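Local coordinates for protein chorismate synthase (Aquifex aeolicus, PDB 1Q1L) that catalyses the last step of the shikimate pathway, eliminating phosphate from 5-enolpyruvylshikimate-3-phosphate to give chorismate with the help of reduced FMN, at residues E16-G21 against I133-S138. Numbering follows the deposited sequence.
Sequences ESHGKG and ILERAS
Glu-135 reaches out from helix 131-137 and brings its carboxylate to the backbone N-H and ring edge of His-18, the two side chains crossing at about a right angle. OE1 takes the N-H on its syn side (His-18 N to Glu-135 OE1 2.7 Å), 31° out of the carboxylate plane, and also forms a salt bridge with Arg-71 of the second subunit; OE2 accepts a weak, bent bond from ND1 of His-18. Ring and carboxylate planes are turned 46° apart. The bend at chi2 of Glu-135 (-75°) swings the carboxylate back toward the loop. The backbone O of Glu-135 is gripped twice by Ser-17: OG lies on a lone pair in the carbonyl plane (Ser-17 OG to Glu-135 O 2.8 Å), whereas N approaches from above that plane. The loop, which connects antiparallel strands 10-14 and 21-27, thus docks on the last turn of helix 131-137, where Arg-136 and Ala-137, with Ser-138 just beyond, probably contribute to the FMN site of this beta-alpha-beta sandwich. With an alanine at Glu-135, the N-H of His-18 would probably lose its acceptor and Arg-71 its mate. The Glu-16 side chain crosses that of Arg-136, OE1 touching CB; OE1 bonds Ser-78 OG and OE2 Gly-69 N, both of the second subunit. Arg-136 NH2 bonds Ile-246 O of the third subunit.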
loop_
_atom_site.group_PDB
_atom_site.type_symbol
_atom_site.label_atom_id
_atom_site.label_comp_id
_atom_site.label_asym_id
_atom_site.label_seq_id
_atom_site.Cartn_x
_atom_site.Cartn_y
_atom_site.Cartn_z
ATOM N N GLU A 16 11.044 -10.594 19.496
ATOM C CA GLU A 16 12.131 -11.534 19.241
ATOM C C GLU A 16 11.800 -12.817 20.003
ATOM O O GLU A 16 11.031 -12.788 20.965
ATOM C CB GLU A 16 13.481 -10.997 19.733
ATOM C CG GLU A 16 13.573 -9.497 19.989
ATOM C CD GLU A 16 13.164 -8.635 18.807
ATOM O OE1 GLU A 16 13.524 -8.961 17.656
ATOM O OE2 GLU A 16 12.493 -7.609 19.041
ATOM N N SER A 17 12.380 -13.936 19.578
ATOM C CA SER A 17 12.118 -15.216 20.228
ATOM C C SER A 17 12.463 -15.203 21.715
ATOM O O SER A 17 11.761 -15.806 22.527
ATOM C CB SER A 17 12.879 -16.334 19.513
ATOM O OG SER A 17 14.192 -15.926 19.171
ATOM N N HIS A 18 13.538 -14.511 22.075
ATOM C CA HIS A 18 13.936 -14.425 23.472
ATOM C C HIS A 18 13.850 -12.989 23.966
ATOM O O HIS A 18 14.853 -12.367 24.314
ATOM C CB HIS A 18 15.352 -14.977 23.665
ATOM C CG HIS A 18 15.471 -16.437 23.350
ATOM N ND1 HIS A 18 15.677 -16.909 22.071
ATOM C CD2 HIS A 18 15.351 -17.530 24.140
ATOM C CE1 HIS A 18 15.679 -18.231 22.087
ATOM N NE2 HIS A 18 15.483 -18.633 23.331
ATOM N N GLY A 19 12.631 -12.471 23.979
ATOM C CA GLY A 19 12.397 -11.118 24.434
ATOM C C GLY A 19 11.189 -11.159 25.337
ATOM O O GLY A 19 10.692 -12.237 25.650
ATOM N N LYS A 20 10.707 -9.995 25.755
ATOM C CA LYS A 20 9.548 -9.941 26.629
ATOM C C LYS A 20 8.376 -10.711 26.028
ATOM O O LYS A 20 7.698 -11.464 26.726
ATOM C CB LYS A 20 9.155 -8.488 26.879
ATOM C CG LYS A 20 10.297 -7.650 27.448
ATOM C CD LYS A 20 9.860 -6.220 27.717
ATOM C CE LYS A 20 10.997 -5.393 28.298
ATOM N NZ LYS A 20 10.524 -4.030 28.666
ATOM N N GLY A 21 8.146 -10.536 24.730
ATOM C CA GLY A 21 7.043 -11.236 24.095
ATOM C C GLY A 21 6.811 -10.850 22.646
ATOM O O GLY A 21 7.629 -10.173 22.030
ATOM N N ILE A 133 19.370 -11.558 14.484
ATOM C CA ILE A 133 18.653 -11.911 13.265
ATOM C C ILE A 133 17.744 -13.113 13.505
ATOM O O ILE A 133 16.555 -13.076 13.183
ATOM C CB ILE A 133 19.633 -12.249 12.109
ATOM C CG1 ILE A 133 20.420 -10.998 11.704
ATOM C CG2 ILE A 133 18.864 -12.810 10.915
ATOM C CD1 ILE A 133 19.558 -9.863 11.178
ATOM N N LEU A 134 18.305 -14.173 14.079
ATOM C CA LEU A 134 17.537 -15.383 14.352
ATOM C C LEU A 134 16.443 -15.133 15.394
ATOM O O LEU A 134 15.354 -15.704 15.306
ATOM C CB LEU A 134 18.473 -16.504 14.816
ATOM C CG LEU A 134 17.908 -17.927 14.769
ATOM C CD1 LEU A 134 17.435 -18.248 13.355
ATOM C CD2 LEU A 134 18.975 -18.919 15.206
ATOM N N GLU A 135 16.733 -14.278 16.375
ATOM C CA GLU A 135 15.766 -13.942 17.422
ATOM C C GLU A 135 14.418 -13.563 16.814
ATOM O O GLU A 135 13.371 -14.041 17.248
ATOM C CB GLU A 135 16.274 -12.765 18.266
ATOM C CG GLU A 135 17.298 -13.115 19.335
ATOM C CD GLU A 135 16.682 -13.805 20.533
ATOM O OE1 GLU A 135 15.695 -13.269 21.083
ATOM O OE2 GLU A 135 17.189 -14.877 20.932
ATOM N N ARG A 136 14.457 -12.701 15.802
ATOM C CA ARG A 136 13.252 -12.235 15.126
ATOM C C ARG A 136 12.801 -13.161 13.995
ATOM O O ARG A 136 11.605 -13.275 13.714
ATOM C CB ARG A 136 13.484 -10.822 14.572
ATOM C CG ARG A 136 12.401 -10.328 13.620
ATOM C CD ARG A 136 11.035 -10.331 14.283
ATOM N NE ARG A 136 9.977 -9.913 13.366
ATOM C CZ ARG A 136 8.681 -9.955 13.656
ATOM N NH1 ARG A 136 8.277 -10.397 14.840
ATOM N NH2 ARG A 136 7.786 -9.562 12.760
ATOM N N ALA A 137 13.760 -13.821 13.354
ATOM C CA ALA A 137 13.465 -14.719 12.241
ATOM C C ALA A 137 12.803 -16.020 12.676
ATOM O O ALA A 137 11.886 -16.510 12.013
ATOM C CB ALA A 137 14.751 -15.029 11.468
ATOM N N SER A 138 13.277 -16.572 13.788
ATOM C CA SER A 138 12.760 -17.831 14.313
ATOM C C SER A 138 11.255 -18.021 14.163
ATOM O O SER A 138 10.484 -17.058 14.214
ATOM C CB SER A 138 13.151 -17.984 15.783
ATOM O OG SER A 138 14.539 -18.252 15.902
#